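Local atomic coordinates of angiotensin-converting enzyme (Anopheles gambiae, PDB entry 6S1Y), a protein that probably cleaves small peptides as a zinc-dependent metallopeptidase of the angiotensin-converting enzyme family. Residues Gln307-Lys312 with Asp337-Lys342; Arg25-Lys30 with Gln371-Arg376. One frame throughout, in Å; residues are numbered along the deposited sequence.

Contact 1: Gln307-Lys312 with Asp337-Lys342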
ATOM      1  N   GLN A 307      14.644 -19.361   9.087  1.00 51.59           N
ATOM      2  CA  GLN A 307      15.718 -18.707   9.832  1.00 50.72           C
ATOM      3  C   GLN A 307      16.427 -17.659   8.981  1.00 48.35           C
ATOM      4  O   GLN A 307      16.886 -16.642   9.503  1.00 50.48           O
ATOM      5  CB  GLN A 307      16.717 -19.763  10.348  1.00 50.35           C
ATOM      6  CG  GLN A 307      17.839 -19.197  11.192  1.00 47.22           C
ATOM      7  CD  GLN A 307      17.340 -18.652  12.511  1.00 53.14           C
ATOM      8  OE1 GLN A 307      16.401 -19.200  13.111  1.00 55.42           O
ATOM      9  NE2 GLN A 307      17.944 -17.552  12.966  1.00 52.77           N
ATOM     10  N   THR A 308      16.562 -17.903   7.678  1.00 50.26           N
ATOM     11  CA  THR A 308      17.124 -16.880   6.793  1.00 52.47           C
ATOM     12  C   THR A 308      16.419 -15.530   6.991  1.00 52.55           C
ATOM     13  O   THR A 308      17.066 -14.470   7.022  1.00 52.38           O
ATOM     14  CB  THR A 308      17.013 -17.336   5.337  1.00 54.07           C
ATOM     15  OG1 THR A 308      17.774 -18.537   5.154  1.00 57.86           O
ATOM     16  CG2 THR A 308      17.551 -16.283   4.394  1.00 56.22           C
ATOM     17  N   PHE A 309      15.098 -15.552   7.177  1.00 49.11           N
ATOM     18  CA  PHE A 309      14.370 -14.310   7.399  1.00 48.87           C
ATOM     19  C   PHE A 309      14.907 -13.553   8.610  1.00 49.51           C
ATOM     20  O   PHE A 309      15.103 -12.330   8.551  1.00 47.89           O
ATOM     21  CB  PHE A 309      12.877 -14.579   7.590  1.00 49.17           C
ATOM     22  CG  PHE A 309      12.128 -13.378   8.050  1.00 48.97           C
ATOM     23  CD1 PHE A 309      12.054 -13.068   9.401  1.00 49.43           C
ATOM     24  CD2 PHE A 309      11.541 -12.520   7.131  1.00 47.40           C
ATOM     25  CE1 PHE A 309      11.387 -11.931   9.828  1.00 49.83           C
ATOM     26  CE2 PHE A 309      10.863 -11.385   7.553  1.00 48.21           C
ATOM     27  CZ  PHE A 309      10.788 -11.086   8.897  1.00 48.84           C
ATOM     28  N   TRP A 310      15.101 -14.256   9.742  1.00 47.89           N
ATOM     29  CA  TRP A 310      15.590 -13.605  10.952  1.00 48.82           C
ATOM     30  C   TRP A 310      17.049 -13.171  10.822  1.00 50.21           C
ATOM     31  O   TRP A 310      17.447 -12.165  11.421  1.00 48.07           O
ATOM     32  CB  TRP A 310      15.430 -14.530  12.166  1.00 49.88           C
ATOM     33  CG  TRP A 310      14.006 -14.882  12.469  1.00 48.81           C
ATOM     34  CD1 TRP A 310      13.381 -16.068  12.218  1.00 48.43           C
ATOM     35  CD2 TRP A 310      13.024 -14.026  13.055  1.00 48.77           C
ATOM     36  NE1 TRP A 310      12.072 -16.010  12.627  1.00 49.80           N
ATOM     37  CE2 TRP A 310      11.823 -14.759  13.134  1.00 49.84           C
ATOM     38  CE3 TRP A 310      13.038 -12.699  13.512  1.00 46.02           C
ATOM     39  CZ2 TRP A 310      10.649 -14.211  13.657  1.00 50.31           C
ATOM     40  CZ3 TRP A 310      11.889 -12.170  14.037  1.00 46.60           C
ATOM     41  CH2 TRP A 310      10.703 -12.922  14.110  1.00 46.46           C
ATOM     42  N   ASP A 311      17.863 -13.920  10.064  1.00 51.83           N
ATOM     43  CA  ASP A 311      19.288 -13.601   9.981  1.00 53.36           C
ATOM     44  C   ASP A 311      19.516 -12.319   9.195  1.00 51.78           C
ATOM     45  O   ASP A 311      20.294 -11.458   9.605  1.00 51.41           O
ATOM     46  CB  ASP A 311      20.076 -14.721   9.300  1.00 53.92           C
ATOM     47  CG  ASP A 311      20.125 -15.999  10.108  1.00 56.75           C
ATOM     48  OD1 ASP A 311      20.033 -15.944  11.368  1.00 56.72           O
ATOM     49  OD2 ASP A 311      20.266 -17.067   9.452  1.00 56.59           O
ATOM     50  N   LYS A 312      18.841 -12.190   8.046  1.00 51.89           N
ATOM     51  CA  LYS A 312      19.153 -11.180   7.047  1.00 51.87           C
ATOM     52  C   LYS A 312      18.159 -10.023   6.996  1.00 49.26           C
ATOM     53  O   LYS A 312      18.422  -9.040   6.303  1.00 48.19           O
ATOM     54  CB  LYS A 312      19.241 -11.851   5.662  1.00 52.98           C
ATOM     55  CG  LYS A 312      20.326 -12.930   5.578  1.00 58.05           C
ATOM     56  CD  LYS A 312      20.311 -13.648   4.233  1.00 61.56           C
ATOM     57  CE  LYS A 312      21.446 -14.673   4.133  1.00 66.79           C
ATOM     58  NZ  LYS A 312      21.336 -15.552   2.919  1.00 71.52           N
ATOM     59  N   ASP A 337      13.386 -19.979   0.624  1.00 59.03           N
ATOM     60  CA  ASP A 337      13.361 -19.475   1.992  1.00 55.75           C
ATOM     61  C   ASP A 337      14.210 -18.234   2.193  1.00 53.29           C
ATOM     62  O   ASP A 337      14.404 -17.809   3.334  1.00 54.06           O
ATOM     63  CB  ASP A 337      13.792 -20.564   2.987  1.00 59.54           C
ATOM     64  CG  ASP A 337      12.764 -21.682   3.090  1.00 61.70           C
ATOM     65  OD1 ASP A 337      11.760 -21.607   2.341  1.00 60.88           O
ATOM     66  OD2 ASP A 337      12.947 -22.614   3.910  1.00 62.95           O
ATOM     67  N   ASP A 338      14.721 -17.612   1.132  1.00 54.32           N
ATOM     68  CA  ASP A 338      15.421 -16.339   1.315  1.00 52.71           C
ATOM     69  C   ASP A 338      14.388 -15.240   1.080  1.00 52.53           C
ATOM     70  O   ASP A 338      14.103 -14.852  -0.067  1.00 49.80           O
ATOM     71  CB  ASP A 338      16.633 -16.207   0.411  1.00 53.83           C
ATOM     72  CG  ASP A 338      17.444 -14.944   0.715  1.00 55.30           C
ATOM     73  OD1 ASP A 338      17.072 -14.192   1.654  1.00 52.36           O
ATOM     74  OD2 ASP A 338      18.448 -14.697  -0.003  1.00 56.86           O
ATOM     75  N   VAL A 339      13.816 -14.765   2.182  1.00 50.69           N
ATOM     76  CA  VAL A 339      12.765 -13.759   2.186  1.00 48.52           C
ATOM     77  C   VAL A 339      13.071 -12.799   3.323  1.00 47.70           C
ATOM     78  O   VAL A 339      13.501 -13.227   4.404  1.00 47.49           O
ATOM     79  CB  VAL A 339      11.364 -14.399   2.341  1.00 48.74           C
ATOM     80  CG1 VAL A 339      11.019 -15.230   1.099  1.00 49.14           C
ATOM     81  CG2 VAL A 339      11.286 -15.255   3.596  1.00 48.78           C
ATOM     82  N   ARG A 340      12.871 -11.500   3.080  1.00 46.39           N
ATOM     83  CA  ARG A 340      13.337 -10.521   4.047  1.00 47.74           C
ATOM     84  C   ARG A 340      12.425  -9.303   4.100  1.00 46.90           C
ATOM     85  O   ARG A 340      11.854  -8.878   3.094  1.00 45.55           O
ATOM     86  CB  ARG A 340      14.763 -10.042   3.733  1.00 48.39           C
ATOM     87  CG  ARG A 340      15.717 -11.137   3.339  1.00 50.51           C
ATOM     88  CD  ARG A 340      17.120 -10.601   3.101  1.00 52.39           C
ATOM     89  NE  ARG A 340      17.873 -11.484   2.212  1.00 54.00           N
ATOM     90  CZ  ARG A 340      19.090 -11.225   1.752  1.00 53.01           C
ATOM     91  NH1 ARG A 340      19.706 -10.112   2.106  1.00 50.12           N
ATOM     92  NH2 ARG A 340      19.682 -12.081   0.932  1.00 54.00           N
ATOM     93  N   ILE A 341      12.353  -8.719   5.291  1.00 45.71           N
ATOM     94  CA  ILE A 341      11.669  -7.460   5.517  1.00 45.22           C
ATOM     95  C   ILE A 341      12.703  -6.428   5.920  1.00 44.56           C
ATOM     96  O   ILE A 341      13.616  -6.718   6.706  1.00 45.35           O
ATOM     97  CB  ILE A 341      10.565  -7.604   6.591  1.00 44.64           C
ATOM     98  CG1 ILE A 341       9.371  -8.342   5.983  1.00 45.31           C
ATOM     99  CG2 ILE A 341      10.184  -6.241   7.166  1.00 43.61           C
ATOM    100  CD1 ILE A 341       8.257  -8.711   6.979  1.00 44.77           C
ATOM    101  N   LYS A 342      12.552  -5.222   5.391  1.00 42.79           N
ATOM    102  CA  LYS A 342      13.329  -4.065   5.807  1.00 42.82           C
ATOM    103  C   LYS A 342      12.315  -3.051   6.324  1.00 44.71           C
ATOM    104  O   LYS A 342      11.526  -2.497   5.546  1.00 44.07           O
ATOM    105  CB  LYS A 342      14.160  -3.514   4.649  1.00 42.81           C
ATOM    106  CG  LYS A 342      14.955  -2.270   4.989  1.00 44.36           C
ATOM    107  CD  LYS A 342      16.072  -2.022   3.958  1.00 47.17           C
ATOM    108  CE  LYS A 342      15.544  -1.958   2.523  1.00 47.04           C
ATOM    109  NZ  LYS A 342      14.825  -0.693   2.232  1.00 47.83           N
TER

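Contact 2: Arg25-Lys30 with Gln371-Arg376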
ATOM      1  N   ARG A  25      17.490 -19.709 -16.268  1.00 71.85           N
ATOM      2  CA  ARG A  25      18.284 -18.554 -16.672  1.00 72.45           C
ATOM      3  C   ARG A  25      17.662 -17.263 -16.147  1.00 68.11           C
ATOM      4  O   ARG A  25      18.322 -16.474 -15.460  1.00 64.57           O
ATOM      5  CB  ARG A  25      18.397 -18.540 -18.201  1.00 77.56           C
ATOM      6  CG  ARG A  25      19.711 -18.039 -18.765  1.00 78.53           C
ATOM      7  CD  ARG A  25      20.150 -18.893 -19.953  1.00 84.00           C
ATOM      8  NE  ARG A  25      19.196 -18.858 -21.059  1.00 86.31           N
ATOM      9  CZ  ARG A  25      19.106 -17.868 -21.944  1.00 83.67           C
ATOM     10  NH1 ARG A  25      18.213 -17.929 -22.917  1.00 79.95           N
ATOM     11  NH2 ARG A  25      19.905 -16.809 -21.858  1.00 80.92           N
ATOM     12  N   TYR A  26      16.375 -17.047 -16.444  1.00 67.82           N
ATOM     13  CA  TYR A  26      15.669 -15.847 -15.989  1.00 67.58           C
ATOM     14  C   TYR A  26      15.747 -15.711 -14.474  1.00 63.31           C
ATOM     15  O   TYR A  26      16.083 -14.649 -13.948  1.00 62.62           O
ATOM     16  CB  TYR A  26      14.209 -15.924 -16.467  1.00 67.28           C
ATOM     17  CG  TYR A  26      13.402 -14.643 -16.521  1.00 65.66           C
ATOM     18  CD1 TYR A  26      13.362 -13.870 -17.672  1.00 66.30           C
ATOM     19  CD2 TYR A  26      12.622 -14.241 -15.439  1.00 66.22           C
ATOM     20  CE1 TYR A  26      12.595 -12.711 -17.732  1.00 68.87           C
ATOM     21  CE2 TYR A  26      11.858 -13.084 -15.488  1.00 66.19           C
ATOM     22  CZ  TYR A  26      11.843 -12.327 -16.637  1.00 68.38           C
ATOM     23  OH  TYR A  26      11.080 -11.178 -16.702  1.00 69.89           O
ATOM     24  N   GLN A  27      15.475 -16.797 -13.756  1.00 63.11           N
ATOM     25  CA  GLN A  27      15.427 -16.735 -12.300  1.00 63.64           C
ATOM     26  C   GLN A  27      16.762 -16.308 -11.697  1.00 63.27           C
ATOM     27  O   GLN A  27      16.799 -15.531 -10.731  1.00 59.96           O
ATOM     28  CB  GLN A  27      15.002 -18.093 -11.747  1.00 62.10           C
ATOM     29  CG  GLN A  27      15.067 -18.190 -10.250  1.00 58.49           C
ATOM     30  CD  GLN A  27      14.422 -19.453  -9.730  1.00 57.82           C
ATOM     31  OE1 GLN A  27      13.806 -20.205 -10.480  1.00 60.79           O
ATOM     32  NE2 GLN A  27      14.548 -19.684  -8.436  1.00 56.06           N
ATOM     33  N   GLN A  28      17.871 -16.792 -12.253  1.00 63.69           N
ATOM     34  CA  GLN A  28      19.167 -16.503 -11.651  1.00 64.54           C
ATOM     35  C   GLN A  28      19.571 -15.043 -11.834  1.00 61.17           C
ATOM     36  O   GLN A  28      20.077 -14.419 -10.891  1.00 59.50           O
ATOM     37  CB  GLN A  28      20.222 -17.455 -12.218  1.00 70.09           C
ATOM     38  CG  GLN A  28      19.939 -18.902 -11.804  1.00 76.92           C
ATOM     39  CD  GLN A  28      21.020 -19.888 -12.220  1.00 86.95           C
ATOM     40  OE1 GLN A  28      22.219 -19.587 -12.164  1.00 88.70           O
ATOM     41  NE2 GLN A  28      20.596 -21.084 -12.635  1.00 83.11           N
ATOM     42  N   THR A  29      19.360 -14.468 -13.020  1.00 58.94           N
ATOM     43  CA  THR A  29      19.702 -13.059 -13.168  1.00 60.59           C
ATOM     44  C   THR A  29      18.701 -12.171 -12.433  1.00 58.72           C
ATOM     45  O   THR A  29      19.082 -11.113 -11.922  1.00 57.30           O
ATOM     46  CB  THR A  29      19.800 -12.659 -14.646  1.00 60.25           C
ATOM     47  OG1 THR A  29      18.582 -12.992 -15.323  1.00 64.98           O
ATOM     48  CG2 THR A  29      20.968 -13.372 -15.302  1.00 61.55           C
ATOM     49  N   LYS A  30      17.433 -12.586 -12.334  1.00 58.67           N
ATOM     50  CA  LYS A  30      16.493 -11.774 -11.575  1.00 59.34           C
ATOM     51  C   LYS A  30      16.855 -11.777 -10.096  1.00 57.99           C
ATOM     52  O   LYS A  30      16.699 -10.756  -9.410  1.00 58.24           O
ATOM     53  CB  LYS A  30      15.054 -12.248 -11.759  1.00 60.17           C
ATOM     54  CG  LYS A  30      14.037 -11.150 -11.392  1.00 65.01           C
ATOM     55  CD  LYS A  30      12.633 -11.713 -11.155  1.00 71.12           C
ATOM     56  CE  LYS A  30      11.600 -10.609 -10.865  1.00 73.12           C
ATOM     57  NZ  LYS A  30      10.735 -10.328 -12.069  1.00 78.41           N
ATOM     58  N   GLN A 371       6.796 -22.394  -7.430  1.00 58.54           N
ATOM     59  CA  GLN A 371       6.360 -22.195  -8.804  1.00 58.99           C
ATOM     60  C   GLN A 371       7.526 -21.753  -9.684  1.00 56.27           C
ATOM     61  O   GLN A 371       8.571 -21.333  -9.186  1.00 56.94           O
ATOM     62  CB  GLN A 371       5.249 -21.147  -8.861  1.00 58.39           C
ATOM     63  CG  GLN A 371       3.976 -21.514  -8.101  1.00 57.74           C
ATOM     64  CD  GLN A 371       2.875 -22.091  -8.990  1.00 56.89           C
ATOM     65  OE1 GLN A 371       2.995 -22.142 -10.206  1.00 56.00           O
ATOM     66  NE2 GLN A 371       1.791 -22.523  -8.369  1.00 56.20           N
ATOM     67  N   PRO A 372       7.375 -21.844 -11.002  1.00 54.46           N
ATOM     68  CA  PRO A 372       8.358 -21.216 -11.891  1.00 59.16           C
ATOM     69  C   PRO A 372       8.403 -19.711 -11.665  1.00 59.79           C
ATOM     70  O   PRO A 372       7.438 -19.094 -11.201  1.00 59.11           O
ATOM     71  CB  PRO A 372       7.854 -21.559 -13.297  1.00 60.53           C
ATOM     72  CG  PRO A 372       6.439 -21.987 -13.112  1.00 61.34           C
ATOM     73  CD  PRO A 372       6.325 -22.559 -11.741  1.00 54.91           C
ATOM     74  N   VAL A 373       9.546 -19.119 -12.022  1.00 58.86           N
ATOM     75  CA  VAL A 373       9.842 -17.748 -11.617  1.00 59.36           C
ATOM     76  C   VAL A 373       8.761 -16.782 -12.095  1.00 59.64           C
ATOM     77  O   VAL A 373       8.355 -15.883 -11.355  1.00 58.75           O
ATOM     78  CB  VAL A 373      11.235 -17.326 -12.125  1.00 61.59           C
ATOM     79  CG1 VAL A 373      11.330 -17.445 -13.662  1.00 63.52           C
ATOM     80  CG2 VAL A 373      11.543 -15.913 -11.662  1.00 58.36           C
ATOM     81  N   GLU A 374       8.274 -16.947 -13.327  1.00 60.49           N
ATOM     82  CA  GLU A 374       7.304 -16.007 -13.872  1.00 61.32           C
ATOM     83  C   GLU A 374       5.901 -16.180 -13.291  1.00 61.29           C
ATOM     84  O   GLU A 374       5.013 -15.387 -13.622  1.00 60.58           O
ATOM     85  CB  GLU A 374       7.262 -16.128 -15.403  1.00 65.44           C
ATOM     86  CG  GLU A 374       6.621 -17.399 -15.945  1.00 68.21           C
ATOM     87  CD  GLU A 374       7.570 -18.594 -15.986  1.00 68.03           C
ATOM     88  OE1 GLU A 374       7.435 -19.427 -16.907  1.00 70.25           O
ATOM     89  OE2 GLU A 374       8.436 -18.710 -15.097  1.00 67.45           O
ATOM     90  N   PHE A 375       5.667 -17.192 -12.457  1.00 59.53           N
ATOM     91  CA  PHE A 375       4.429 -17.298 -11.698  1.00 57.14           C
ATOM     92  C   PHE A 375       4.614 -16.897 -10.239  1.00 57.59           C
ATOM     93  O   PHE A 375       3.644 -16.933  -9.469  1.00 55.60           O
ATOM     94  CB  PHE A 375       3.866 -18.722 -11.753  1.00 57.19           C
ATOM     95  CG  PHE A 375       3.264 -19.105 -13.080  1.00 57.08           C
ATOM     96  CD1 PHE A 375       3.066 -18.171 -14.085  1.00 60.32           C
ATOM     97  CD2 PHE A 375       2.883 -20.415 -13.316  1.00 58.57           C
ATOM     98  CE1 PHE A 375       2.494 -18.545 -15.304  1.00 63.21           C
ATOM     99  CE2 PHE A 375       2.325 -20.795 -14.537  1.00 58.36           C
ATOM    100  CZ  PHE A 375       2.126 -19.864 -15.521  1.00 61.30           C
ATOM    101  N   ARG A 376       5.827 -16.521  -9.842  1.00 55.30           N
ATOM    102  CA  ARG A 376       6.093 -16.131  -8.460  1.00 56.86           C
ATOM    103  C   ARG A 376       5.743 -14.652  -8.271  1.00 55.02           C
ATOM    104  O   ARG A 376       6.600 -13.779  -8.129  1.00 52.52           O
ATOM    105  CB  ARG A 376       7.544 -16.443  -8.097  1.00 55.91           C
ATOM    106  CG  ARG A 376       7.813 -17.935  -8.003  1.00 56.58           C
ATOM    107  CD  ARG A 376       9.269 -18.271  -7.795  1.00 55.41           C
ATOM    108  NE  ARG A 376       9.724 -18.031  -6.438  1.00 53.97           N
ATOM    109  CZ  ARG A 376      10.883 -18.468  -5.952  1.00 56.79           C
ATOM    110  NH1 ARG A 376      11.688 -19.180  -6.732  1.00 55.94           N
ATOM    111  NH2 ARG A 376      11.238 -18.193  -4.689  1.00 54.94           N
TER

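Contact 1: Gln307-Lys312 with Asp337-Lys342
Asp338 OD1 takes the NE-H of Arg340 at 2.9 Å, while the methyl CG2 of Thr308 presses on the same oxygen at 3.5 Å. The salt bridge is side-on: NE and NH2 each meet one carboxylate oxygen through its syn lone pair, close to the guanidinium plane, and this double grip fixes the rotation of both groups. Lys312 then lies across the fork. Lys312, extended beyond CG, puts its CD 3.6 Å above the centre of one face of the Arg340 guanidinium. Nearer the helix, Lys312 CB comes 3.6 Å from Arg340 CD. Lys312 NZ ends 4.2 Å from Asp338 OD2, beyond a salt bridge, so both cations probably share the field of one carboxylate.

Next to Thr308 along the helix, Phe309 brings its ring to the strand because CG stands anti to the backbone N (chi1 170°). Ile341 CG1 meets Phe309 CE2 at 3.7 Å, at the ring edge and near its plane. On the backbone side, the CA-H of Phe309 makes a bent CA-H...O contact with Val339 O, 3.3 Å from Phe309 CA. Ser313 OG ties the two parts together, hydrogen-bonding both Phe309 O and Ile341 N.

Ile341 also packs on Glu358, Leu359 and Ile362 of helix 349-368. Helix 307-312 packs on strand 339-342, which pairs antiparallel with 329-332 in a two-stranded hairpin. The strand in turn lies against the helix carrying the HExxH motif, whose His357 and His361 bind zinc: a small sheet beside the zinc-binding helix, as in other gluzincin peptidases.

Contact 2: Arg25-Lys30 with Gln371-Arg376
Val373 turns CG2 anti to its own nitrogen and CG1 in between nitrogen and carbonyl carbon (chi1 58°), which spreads the two methyls over the helix surface, while Gln27 sends CG away from its nitrogen (chi1 173°) and runs extended past them. Val373 CB therefore sits 3.9 Å from Gln27 CB, and Val373 CG2 4.0 Å from Gln27 CA. Val373 CG1 comes 3.9 Å from Tyr26 CD2 in the tyrosine ring, and Lys30 CD flanks Val373 CG2 more loosely.

At its end Gln27 comes up to Arg376. Gln27 NE2 lies at the guanidinium edge, near its plane and 3.4 Å from Arg376 NH1, with the amide and guanidinium planes at 90°. Both are donors, so they do not bond to each other; Gln27 NE2 goes to Phe334 O, and Arg376 NH2 to Ala335 O.

The contact joins helix 12-42 to the short 3-10 turn between helices 349-368 and 381-395. Tyr26 also packs on helix 46-70, whose Phe59 meets its ring edge-to-face, and Glu374 and Phe375 reach over to helix 81-90.

Along the chain contact 1 is nested within the long loop that contact 2 closes; in space their centres are 19 Å apart and their nearest atoms about 6 Å, without touching. The turn of the hairpin of contact 1 bridges them: the backbone oxygens of Phe334 and Ala335 in that turn accept hydrogen bonds from Gln27 and Arg376, and Gln369 bonds Asp337 and also touches Arg376. Contact 1 is nearer the active site. The side chain of Ile341 lies about 10 Å from the zinc ion and about 8 Å from the bound gamma-glutamyl-glutamate, whose pocket includes Ser329 on the partner strand. From contact 2, the Lys30 side chain comes to about 12 Å of that ligand.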